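Local coordinates for protein superoxide dismutase (Candida albicans, PDB 4GUN) that probably destroys superoxide radicals in the cell, turning superoxide and protons into hydrogen peroxide and oxygen at a manganese ion, at residues A[77-82]-A[153-158]; A[8-13]-A[36-41]; A[18-23]-A[87-92]. The protein carries 2 engineered substitutions. One frame throughout, in Å; residues are numbered along the deposited sequence.

Contact 1 of 3, residues A[77-82]-A[153-158]; sequences HTNHSL and ANQDTI. With MN (manganese (II) ion), chain Q.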
loop_
_atom_site.group_PDB
_atom_site.type_symbol
_atom_site.label_atom_id
_atom_site.label_comp_id
_atom_site.label_asym_id
_atom_site.label_seq_id
_atom_site.Cartn_x
_atom_site.Cartn_y
_atom_site.Cartn_z
ATOM N N HIS A 77 -17.418 -3.990 -8.947
ATOM C CA HIS A 77 -18.365 -4.558 -9.923
ATOM C C HIS A 77 -17.887 -5.919 -10.422
ATOM O O HIS A 77 -18.680 -6.864 -10.463
ATOM C CB HIS A 77 -18.570 -3.619 -11.121
ATOM C CG HIS A 77 -19.372 -4.239 -12.230
ATOM N ND1 HIS A 77 -20.736 -4.527 -12.077
ATOM C CD2 HIS A 77 -18.999 -4.550 -13.496
ATOM C CE1 HIS A 77 -21.125 -5.025 -13.244
ATOM N NE2 HIS A 77 -20.111 -5.086 -14.118
ATOM N N THR A 78 -16.587 -6.004 -10.788
ATOM C CA THR A 78 -15.943 -7.224 -11.293
ATOM C C THR A 78 -15.973 -8.322 -10.232
ATOM O O THR A 78 -16.358 -9.458 -10.540
ATOM C CB THR A 78 -14.504 -6.913 -11.740
ATOM O OG1 THR A 78 -14.558 -5.983 -12.817
ATOM C CG2 THR A 78 -13.731 -8.171 -12.164
ATOM N N ASN A 79 -15.579 -7.983 -8.994
ATOM C CA ASN A 79 -15.544 -8.947 -7.867
ATOM C C ASN A 79 -16.933 -9.490 -7.514
ATOM O O ASN A 79 -17.098 -10.704 -7.382
ATOM C CB ASN A 79 -14.864 -8.336 -6.641
ATOM C CG ASN A 79 -13.361 -8.142 -6.777
ATOM O OD1 ASN A 79 -12.700 -8.797 -7.583
ATOM N ND2 ASN A 79 -12.781 -7.258 -5.962
ATOM N N HIS A 80 -17.926 -8.596 -7.359
ATOM C CA HIS A 80 -19.288 -9.006 -7.040
ATOM C C HIS A 80 -19.933 -9.843 -8.153
ATOM O O HIS A 80 -20.520 -10.869 -7.842
ATOM C CB HIS A 80 -20.139 -7.820 -6.558
ATOM C CG HIS A 80 -19.751 -7.369 -5.174
ATOM N ND1 HIS A 80 -18.746 -6.440 -4.973
ATOM C CD2 HIS A 80 -20.188 -7.795 -3.967
ATOM C CE1 HIS A 80 -18.648 -6.288 -3.663
ATOM N NE2 HIS A 80 -19.515 -7.059 -3.015
ATOM N N SER A 81 -19.726 -9.475 -9.442
ATOM C CA SER A 81 -20.217 -10.238 -10.611
ATOM C C SER A 81 -19.664 -11.663 -10.623
ATOM O O SER A 81 -20.412 -12.607 -10.913
ATOM C CB SER A 81 -19.864 -9.538 -11.924
ATOM O OG SER A 81 -20.614 -8.343 -12.064
ATOM N N LEU A 82 -18.360 -11.823 -10.283
ATOM C CA LEU A 82 -17.709 -13.141 -10.167
ATOM C C LEU A 82 -18.340 -13.891 -8.997
ATOM O O LEU A 82 -18.623 -15.081 -9.103
ATOM C CB LEU A 82 -16.195 -13.023 -9.919
ATOM C CG LEU A 82 -15.296 -12.537 -11.063
ATOM C CD1 LEU A 82 -13.990 -11.966 -10.515
ATOM C CD2 LEU A 82 -15.002 -13.662 -12.078
ATOM N N ALA A 153 -6.883 -6.732 -1.238
ATOM C CA ALA A 153 -7.443 -5.859 -0.210
ATOM C C ALA A 153 -8.550 -5.063 -0.854
ATOM O O ALA A 153 -8.449 -4.756 -2.042
ATOM C CB ALA A 153 -6.361 -4.928 0.330
ATOM N N ASN A 154 -9.607 -4.714 -0.081
ATOM C CA ASN A 154 -10.694 -3.854 -0.540
ATOM C C ASN A 154 -11.363 -4.359 -1.810
ATOM O O ASN A 154 -11.877 -5.480 -1.807
ATOM C CB ASN A 154 -10.208 -2.376 -0.660
ATOM C CG ASN A 154 -9.726 -1.809 0.653
ATOM O OD1 ASN A 154 -10.139 -2.251 1.717
ATOM N ND2 ASN A 154 -8.845 -0.815 0.617
ATOM N N GLN A 155 -11.365 -3.550 -2.896
ATOM C CA GLN A 155 -11.944 -3.976 -4.172
ATOM C C GLN A 155 -10.896 -4.271 -5.234
ATOM O O GLN A 155 -11.212 -4.317 -6.416
ATOM C CB GLN A 155 -13.086 -3.081 -4.682
ATOM C CG GLN A 155 -14.367 -3.079 -3.811
ATOM C CD GLN A 155 -14.983 -4.444 -3.529
ATOM O OE1 GLN A 155 -14.737 -5.448 -4.211
ATOM N NE2 GLN A 155 -15.816 -4.501 -2.517
ATOM N N ASP A 156 -9.649 -4.528 -4.805
ATOM C CA ASP A 156 -8.589 -4.934 -5.731
ATOM C C ASP A 156 -9.000 -6.321 -6.309
ATOM O O ASP A 156 -9.715 -7.089 -5.651
ATOM C CB ASP A 156 -7.215 -4.952 -5.024
ATOM C CG ASP A 156 -6.751 -3.583 -4.522
ATOM O OD1 ASP A 156 -7.393 -2.567 -4.873
ATOM O OD2 ASP A 156 -5.746 -3.528 -3.782
ATOM N N THR A 157 -8.653 -6.583 -7.567
ATOM C CA THR A 157 -9.091 -7.806 -8.256
ATOM C C THR A 157 -7.956 -8.559 -8.938
ATOM O O THR A 157 -6.810 -8.127 -8.882
ATOM C CB THR A 157 -10.245 -7.453 -9.230
ATOM O OG1 THR A 157 -10.928 -8.652 -9.617
ATOM C CG2 THR A 157 -9.781 -6.659 -10.461
ATOM N N ILE A 158 -8.295 -9.650 -9.638
ATOM C CA ILE A 158 -7.346 -10.411 -10.454
ATOM C C ILE A 158 -7.354 -9.718 -11.819
ATOM O O ILE A 158 -8.253 -9.939 -12.626
ATOM C CB ILE A 158 -7.709 -11.924 -10.485
ATOM C CG1 ILE A 158 -7.800 -12.510 -9.038
ATOM C CG2 ILE A 158 -6.726 -12.734 -11.353
ATOM C CD1 ILE A 158 -6.637 -12.172 -8.070
HETATM MN MN MN Q . -19.243 -7.400 -0.931
HETATM O O HOH W 1 -17.187 -6.738 -0.934
#
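Thr78, Asn79 and His80, successive residues of helix 60-85, meet Gln155, Asp156 and Thr157 in the loop after strand 146-153. The contact joins the alpha-hairpin domain to the C-terminal domain next to the manganese site of the iron/manganese superoxide dismutase fold. Thr78 brings its methyl CG2 to Thr157 OG1 at 3.8 Å. Its own hydroxyl is hydrogen-bonded to Gly74 O.

Asn79 is the main polar link, and its amide makes three hydrogen bonds. Asn79 OD1 accepts from Thr157 OG1 at 2.7 Å, with the donor tilted 27° from the carbonyl plane. Thr157 OG1 stands anti to its backbone N (chi1 -164°), which turns it to the helix. On the other side of the amide, ND2 donates twice. The bond from Asn79 ND2 to Gln155 OE1 is 3.2 Å long and nearly straight, at 170°. That from Asn79 ND2 to Asp156 O, 3.1 Å, arrives from above the carbonyl plane. Both acceptors lie close to the plane of the Asn79 amide, which fixes its rotation.

His80 binds manganese through NE2, together with His32, Asp170 and His174. Its ND1 is hydrogen-bonded to Gly76 O. Gln155 NE2 sits at the ring edge, 3.5 Å from His80 CE1. Gln155 NE2 is also hydrogen-bonded to Tyr40 OH and donates to the metal-bound water at 3.1 Å; that water lies 2.2 Å from the manganese ion.

Contact 2 of 3, residues A[8-13]-A[36-41]; sequences ISLPKI and HHVAYV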
loop_
_atom_site.group_PDB
_atom_site.type_symbol
_atom_site.label_atom_id
_atom_site.label_comp_id
_atom_site.label_asym_id
_atom_site.label_seq_id
_atom_site.Cartn_x
_atom_site.Cartn_y
_atom_site.Cartn_z
ATOM N N ILE A 8 -21.842 0.545 -17.256
ATOM C CA ILE A 8 -22.034 -0.801 -16.713
ATOM C C ILE A 8 -23.398 -0.854 -16.003
ATOM O O ILE A 8 -23.951 0.187 -15.623
ATOM C CB ILE A 8 -20.872 -1.293 -15.794
ATOM C CG1 ILE A 8 -20.749 -0.452 -14.504
ATOM C CG2 ILE A 8 -19.542 -1.371 -16.582
ATOM C CD1 ILE A 8 -19.988 -1.067 -13.393
ATOM N N SER A 9 -23.935 -2.065 -15.821
ATOM C CA SER A 9 -25.223 -2.228 -15.158
ATOM C C SER A 9 -25.187 -3.384 -14.186
ATOM O O SER A 9 -24.272 -4.209 -14.236
ATOM C CB SER A 9 -26.348 -2.356 -16.184
ATOM O OG SER A 9 -26.188 -3.499 -17.002
ATOM N N LEU A 10 -26.141 -3.415 -13.262
ATOM C CA LEU A 10 -26.226 -4.481 -12.278
ATOM C C LEU A 10 -26.560 -5.788 -13.008
ATOM O O LEU A 10 -27.534 -5.796 -13.754
ATOM C CB LEU A 10 -27.314 -4.152 -11.238
ATOM C CG LEU A 10 -27.426 -5.083 -10.029
ATOM C CD1 LEU A 10 -26.284 -4.864 -9.076
ATOM C CD2 LEU A 10 -28.750 -4.847 -9.291
ATOM N N PRO A 11 -25.769 -6.882 -12.852
ATOM C CA PRO A 11 -26.110 -8.133 -13.557
ATOM C C PRO A 11 -27.349 -8.810 -12.962
ATOM O O PRO A 11 -27.721 -8.548 -11.811
ATOM C CB PRO A 11 -24.863 -8.999 -13.355
ATOM C CG PRO A 11 -24.330 -8.559 -12.016
ATOM C CD PRO A 11 -24.568 -7.058 -12.006
ATOM N N LYS A 12 -27.993 -9.669 -13.762
ATOM C CA LYS A 12 -29.155 -10.447 -13.344
ATOM C C LYS A 12 -28.621 -11.620 -12.527
ATOM O O LYS A 12 -27.606 -12.208 -12.914
ATOM C CB LYS A 12 -29.919 -10.946 -14.586
ATOM N N ILE A 13 -29.257 -11.933 -11.384
ATOM C CA ILE A 13 -28.815 -13.018 -10.477
ATOM C C ILE A 13 -29.582 -14.318 -10.761
ATOM O O ILE A 13 -30.803 -14.314 -10.700
ATOM C CB ILE A 13 -28.922 -12.591 -8.981
ATOM C CG1 ILE A 13 -28.406 -11.148 -8.724
ATOM C CG2 ILE A 13 -28.289 -13.618 -8.043
ATOM C CD1 ILE A 13 -26.906 -10.884 -8.931
ATOM N N HIS A 36 -24.928 -2.577 -1.990
ATOM C CA HIS A 36 -23.478 -2.640 -2.211
ATOM C C HIS A 36 -23.025 -2.722 -3.657
ATOM O O HIS A 36 -22.196 -1.901 -4.076
ATOM C CB HIS A 36 -22.762 -3.668 -1.296
ATOM C CG HIS A 36 -22.913 -3.375 0.165
ATOM N ND1 HIS A 36 -22.045 -2.512 0.827
ATOM C CD2 HIS A 36 -23.846 -3.812 1.043
ATOM C CE1 HIS A 36 -22.456 -2.485 2.085
ATOM N NE2 HIS A 36 -23.539 -3.253 2.264
ATOM N N HIS A 37 -23.497 -3.723 -4.408
ATOM C CA HIS A 37 -23.114 -3.854 -5.821
ATOM C C HIS A 37 -23.633 -2.645 -6.603
ATOM O O HIS A 37 -22.879 -2.065 -7.369
ATOM C CB HIS A 37 -23.598 -5.196 -6.431
ATOM C CG HIS A 37 -23.000 -5.544 -7.766
ATOM N ND1 HIS A 37 -22.968 -6.852 -8.212
ATOM C CD2 HIS A 37 -22.453 -4.746 -8.722
ATOM C CE1 HIS A 37 -22.391 -6.813 -9.401
ATOM N NE2 HIS A 37 -22.076 -5.561 -9.752
ATOM N N VAL A 38 -24.870 -2.205 -6.328
ATOM C CA VAL A 38 -25.475 -1.009 -6.958
ATOM C C VAL A 38 -24.582 0.245 -6.776
ATOM O O VAL A 38 -24.469 1.056 -7.698
ATOM C CB VAL A 38 -26.931 -0.795 -6.436
ATOM C CG1 VAL A 38 -27.408 0.643 -6.648
ATOM C CG2 VAL A 38 -27.897 -1.777 -7.092
ATOM N N ALA A 39 -23.968 0.407 -5.574
ATOM C CA ALA A 39 -23.081 1.538 -5.268
ATOM C C ALA A 39 -21.802 1.502 -6.127
ATOM O O ALA A 39 -21.338 2.551 -6.577
ATOM C CB ALA A 39 -22.739 1.568 -3.781
ATOM N N TYR A 40 -21.268 0.306 -6.410
ATOM C CA TYR A 40 -20.111 0.188 -7.308
ATOM C C TYR A 40 -20.517 0.441 -8.783
ATOM O O TYR A 40 -19.728 1.021 -9.520
ATOM C CB TYR A 40 -19.410 -1.174 -7.162
ATOM C CG TYR A 40 -18.964 -1.498 -5.753
ATOM C CD1 TYR A 40 -18.045 -0.691 -5.086
ATOM C CD2 TYR A 40 -19.388 -2.660 -5.119
ATOM C CE1 TYR A 40 -17.620 -0.992 -3.797
ATOM C CE2 TYR A 40 -18.993 -2.959 -3.815
ATOM C CZ TYR A 40 -18.095 -2.133 -3.164
ATOM O OH TYR A 40 -17.704 -2.442 -1.883
ATOM N N VAL A 41 -21.733 0.014 -9.213
ATOM C CA VAL A 41 -22.227 0.261 -10.583
ATOM C C VAL A 41 -22.285 1.792 -10.834
ATOM O O VAL A 41 -21.828 2.296 -11.877
ATOM C CB VAL A 41 -23.617 -0.420 -10.825
ATOM C CG1 VAL A 41 -24.281 0.090 -12.120
ATOM C CG2 VAL A 41 -23.487 -1.941 -10.865
#
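His37 packs its imidazole against Leu10 and Pro11 of the N-terminal loop. Its CG is anti to the backbone N (chi1 -167°), an arrangement that carries the ring out from helix 26-56 to the loop. Leu10 CD1 lies over one face, 3.9 Å from the His37 ring centroid and 22° off the normal. This is a CH-pi contact, shifted toward the CG side of the ring. Pro11 CD reaches the other end of the imidazole and comes within 3.4 Å of His37 CE1. Both ring nitrogens have hydrogen-bond partners: ND1 with Trp84 and NE2 with His77, both on helix 60-85. These bonds hold the ring in its rotation while the loop packs on it.

One residue on, Val38 uses CG2 to touch the second methyl of Leu10, CD2, at 3.9 Å. Both Leu10 methyls thus pack on the helix, CD1 mainly on His37 and CD2 on Val38. The loop here runs along the first helix of the alpha-hairpin domain, the long antiparallel helix pair of iron/manganese superoxide dismutases.

Tyr40 turns the end of its side chain away from the loop, to pack on the His80 ring near the metal. Val41 turns to the loop and splits its methyls between two parts of it. Val41 CG1 approaches Ile8 O at 3.5 Å and also nears Ser9 CA. Val41 CG2 lies near Leu10 N at 3.9 Å. Ile8 CD1 closes over the helix backbone, 3.8 Å from Val41 CA.

Contact 3 of 3, residues A[18-23]-A[87-92]; sequences DALEPY and LAPVSK
Leu20 reaches from the loop before helix 26-56 to the start of the segment 87-92. From CB the chain runs to CG, set beside the backbone N (chi1 -48°), a torsion that directs the fork to Leu87 and the Ala88-Pro89 peptide. The branch at CG sends its two methyls to different targets. CD1 meets Leu87 side chain to side chain, with Leu20 CD1 3.8 Å from Leu87 CD1. The two leucines cross at about a right angle. The second methyl takes the backbone instead: Leu20 CD2 lies 3.8 Å from Pro89 N, and Ala88 C is close by. It therefore rests against the peptide that joins Ala88 to Pro89.

Pro89 has another neighbour in Ala19. The proline CG packs on the methyl of Ala19, with Ala19 CB and Pro89 CG 3.8 Å apart. Its CB approaches the Ala19 carbonyl oxygen. That oxygen also takes part in a water bridge. The water donates to Ala19 O at 2.7 Å and accepts from Val90 N at 2.7 Å. This is a polar link between the two backbones in a contact that is otherwise apolar.

Farther along the segments, Tyr23 brings ring atom CE2 to Val90 CG2 at 4.0 Å. Just before Tyr23, Pro22 follows a cis peptide bond and lays its CD over one face of the tyrosine ring.

Both segments are loops with turns. Asp18 to Glu21 form a type I beta turn, and residues 90-91 form a short 3-10 segment. The arrangement is plain packing of the fold. It joins the N-terminal arm that leads into the alpha-hairpin of an iron/manganese superoxide dismutase to the linker between that hairpin and helix 103-112.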
loop_
_atom_site.group_PDB
_atom_site.type_symbol
_atom_site.label_atom_id
_atom_site.label_comp_id
_atom_site.label_asym_id
_atom_site.label_seq_id
_atom_site.Cartn_x
_atom_site.Cartn_y
_atom_site.Cartn_z
ATOM N N ASP A 18 -33.288 -15.664 -1.118
ATOM C CA ASP A 18 -33.329 -16.541 0.052
ATOM C C ASP A 18 -32.824 -17.983 -0.230
ATOM O O ASP A 18 -32.831 -18.820 0.667
ATOM C CB ASP A 18 -34.771 -16.566 0.600
ATOM C CG ASP A 18 -35.794 -17.238 -0.315
ATOM O OD1 ASP A 18 -36.933 -17.460 0.139
ATOM O OD2 ASP A 18 -35.462 -17.502 -1.501
ATOM N N ALA A 19 -32.399 -18.254 -1.467
ATOM C CA ALA A 19 -31.985 -19.583 -1.937
ATOM C C ALA A 19 -30.647 -20.098 -1.398
ATOM O O ALA A 19 -30.379 -21.293 -1.524
ATOM C CB ALA A 19 -32.029 -19.627 -3.464
ATOM N N LEU A 20 -29.819 -19.217 -0.771
ATOM C CA LEU A 20 -28.518 -19.590 -0.173
ATOM C C LEU A 20 -28.637 -19.914 1.318
ATOM O O LEU A 20 -27.653 -20.322 1.942
ATOM C CB LEU A 20 -27.413 -18.522 -0.443
ATOM C CG LEU A 20 -27.248 -18.003 -1.911
ATOM C CD1 LEU A 20 -25.915 -17.270 -2.065
ATOM C CD2 LEU A 20 -27.330 -19.149 -2.950
ATOM N N GLU A 21 -29.857 -19.760 1.891
ATOM C CA GLU A 21 -30.146 -20.076 3.304
ATOM C C GLU A 21 -29.970 -21.585 3.543
ATOM O O GLU A 21 -30.259 -22.344 2.618
ATOM C CB GLU A 21 -31.577 -19.624 3.662
ATOM C CG GLU A 21 -31.650 -18.117 3.823
ATOM C CD GLU A 21 -33.012 -17.525 4.113
ATOM O OE1 GLU A 21 -33.993 -18.290 4.264
ATOM O OE2 GLU A 21 -33.097 -16.280 4.188
ATOM N N PRO A 22 -29.433 -22.055 4.703
ATOM C CA PRO A 22 -29.064 -21.295 5.912
ATOM C C PRO A 22 -27.643 -20.724 5.934
ATOM O O PRO A 22 -27.206 -20.246 6.975
ATOM C CB PRO A 22 -29.267 -22.335 7.026
ATOM C CG PRO A 22 -28.842 -23.633 6.377
ATOM C CD PRO A 22 -29.249 -23.511 4.917
ATOM N N TYR A 23 -26.918 -20.811 4.813
ATOM C CA TYR A 23 -25.513 -20.403 4.697
ATOM C C TYR A 23 -25.327 -18.883 4.599
ATOM O O TYR A 23 -24.557 -18.316 5.375
ATOM C CB TYR A 23 -24.821 -21.204 3.563
ATOM C CG TYR A 23 -25.121 -22.690 3.662
ATOM C CD1 TYR A 23 -24.673 -23.443 4.748
ATOM C CD2 TYR A 23 -25.943 -23.316 2.736
ATOM C CE1 TYR A 23 -25.003 -24.791 4.883
ATOM C CE2 TYR A 23 -26.285 -24.666 2.862
ATOM C CZ TYR A 23 -25.810 -25.397 3.937
ATOM O OH TYR A 23 -26.090 -26.740 4.043
ATOM N N LEU A 87 -21.786 -18.718 -6.852
ATOM C CA LEU A 87 -22.680 -19.081 -5.764
ATOM C C LEU A 87 -23.886 -19.737 -6.406
ATOM O O LEU A 87 -24.303 -19.323 -7.485
ATOM C CB LEU A 87 -23.121 -17.850 -4.943
ATOM C CG LEU A 87 -22.071 -17.208 -4.004
ATOM C CD1 LEU A 87 -22.590 -15.906 -3.437
ATOM C CD2 LEU A 87 -21.664 -18.153 -2.862
ATOM N N ALA A 88 -24.434 -20.759 -5.774
ATOM C CA ALA A 88 -25.597 -21.474 -6.315
ATOM C C ALA A 88 -26.347 -22.168 -5.191
ATOM O O ALA A 88 -25.706 -22.722 -4.288
ATOM C CB ALA A 88 -25.156 -22.517 -7.343
ATOM N N PRO A 89 -27.697 -22.210 -5.245
ATOM C CA PRO A 89 -28.439 -22.980 -4.226
ATOM C C PRO A 89 -28.019 -24.452 -4.234
ATOM O O PRO A 89 -27.521 -24.950 -5.258
ATOM C CB PRO A 89 -29.903 -22.857 -4.664
ATOM C CG PRO A 89 -29.951 -21.805 -5.705
ATOM C CD PRO A 89 -28.594 -21.629 -6.271
ATOM N N VAL A 90 -28.195 -25.149 -3.097
ATOM C CA VAL A 90 -27.857 -26.573 -2.986
ATOM C C VAL A 90 -28.588 -27.371 -4.096
ATOM O O VAL A 90 -27.947 -28.142 -4.817
ATOM C CB VAL A 90 -28.062 -27.130 -1.543
ATOM C CG1 VAL A 90 -27.928 -28.655 -1.499
ATOM C CG2 VAL A 90 -27.072 -26.488 -0.567
ATOM N N SER A 91 -29.880 -27.056 -4.318
ATOM C CA SER A 91 -30.755 -27.655 -5.343
ATOM C C SER A 91 -30.266 -27.419 -6.797
ATOM O O SER A 91 -30.702 -28.121 -7.709
ATOM C CB SER A 91 -32.178 -27.119 -5.186
ATOM O OG SER A 91 -32.287 -25.789 -5.674
ATOM N N LYS A 92 -29.361 -26.440 -7.005
ATOM C CA LYS A 92 -28.819 -26.099 -8.322
ATOM C C LYS A 92 -27.313 -26.448 -8.482
ATOM O O LYS A 92 -26.626 -25.878 -9.335
ATOM C CB LYS A 92 -29.116 -24.621 -8.649
HETATM O O HOH W 2 -29.402 -23.773 -1.104
#

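Overall arrangement
Contacts 1 and 2 are neighbours, with centres 12 Å apart. Each has one segment on a long helix of the alpha-hairpin domain: 77-82 on 60-85, 36-41 on 26-56. Hydrogen bonds probably join them, Gln155 to Tyr40 and His77 to His37. Contact 3 touches neither; its centre is 21 Å from that of contact 1 and 20 Å from that of contact 2. It lies just before helix 26-56 begins and just after helix 60-85 ends. Along the chain contact 2 precedes contact 1, and the segments of contact 3 interleave with both. The manganese ion lies between the two domains, bound by His32 and His80 of the hairpin and Asp170 and His174 of the C-terminal domain.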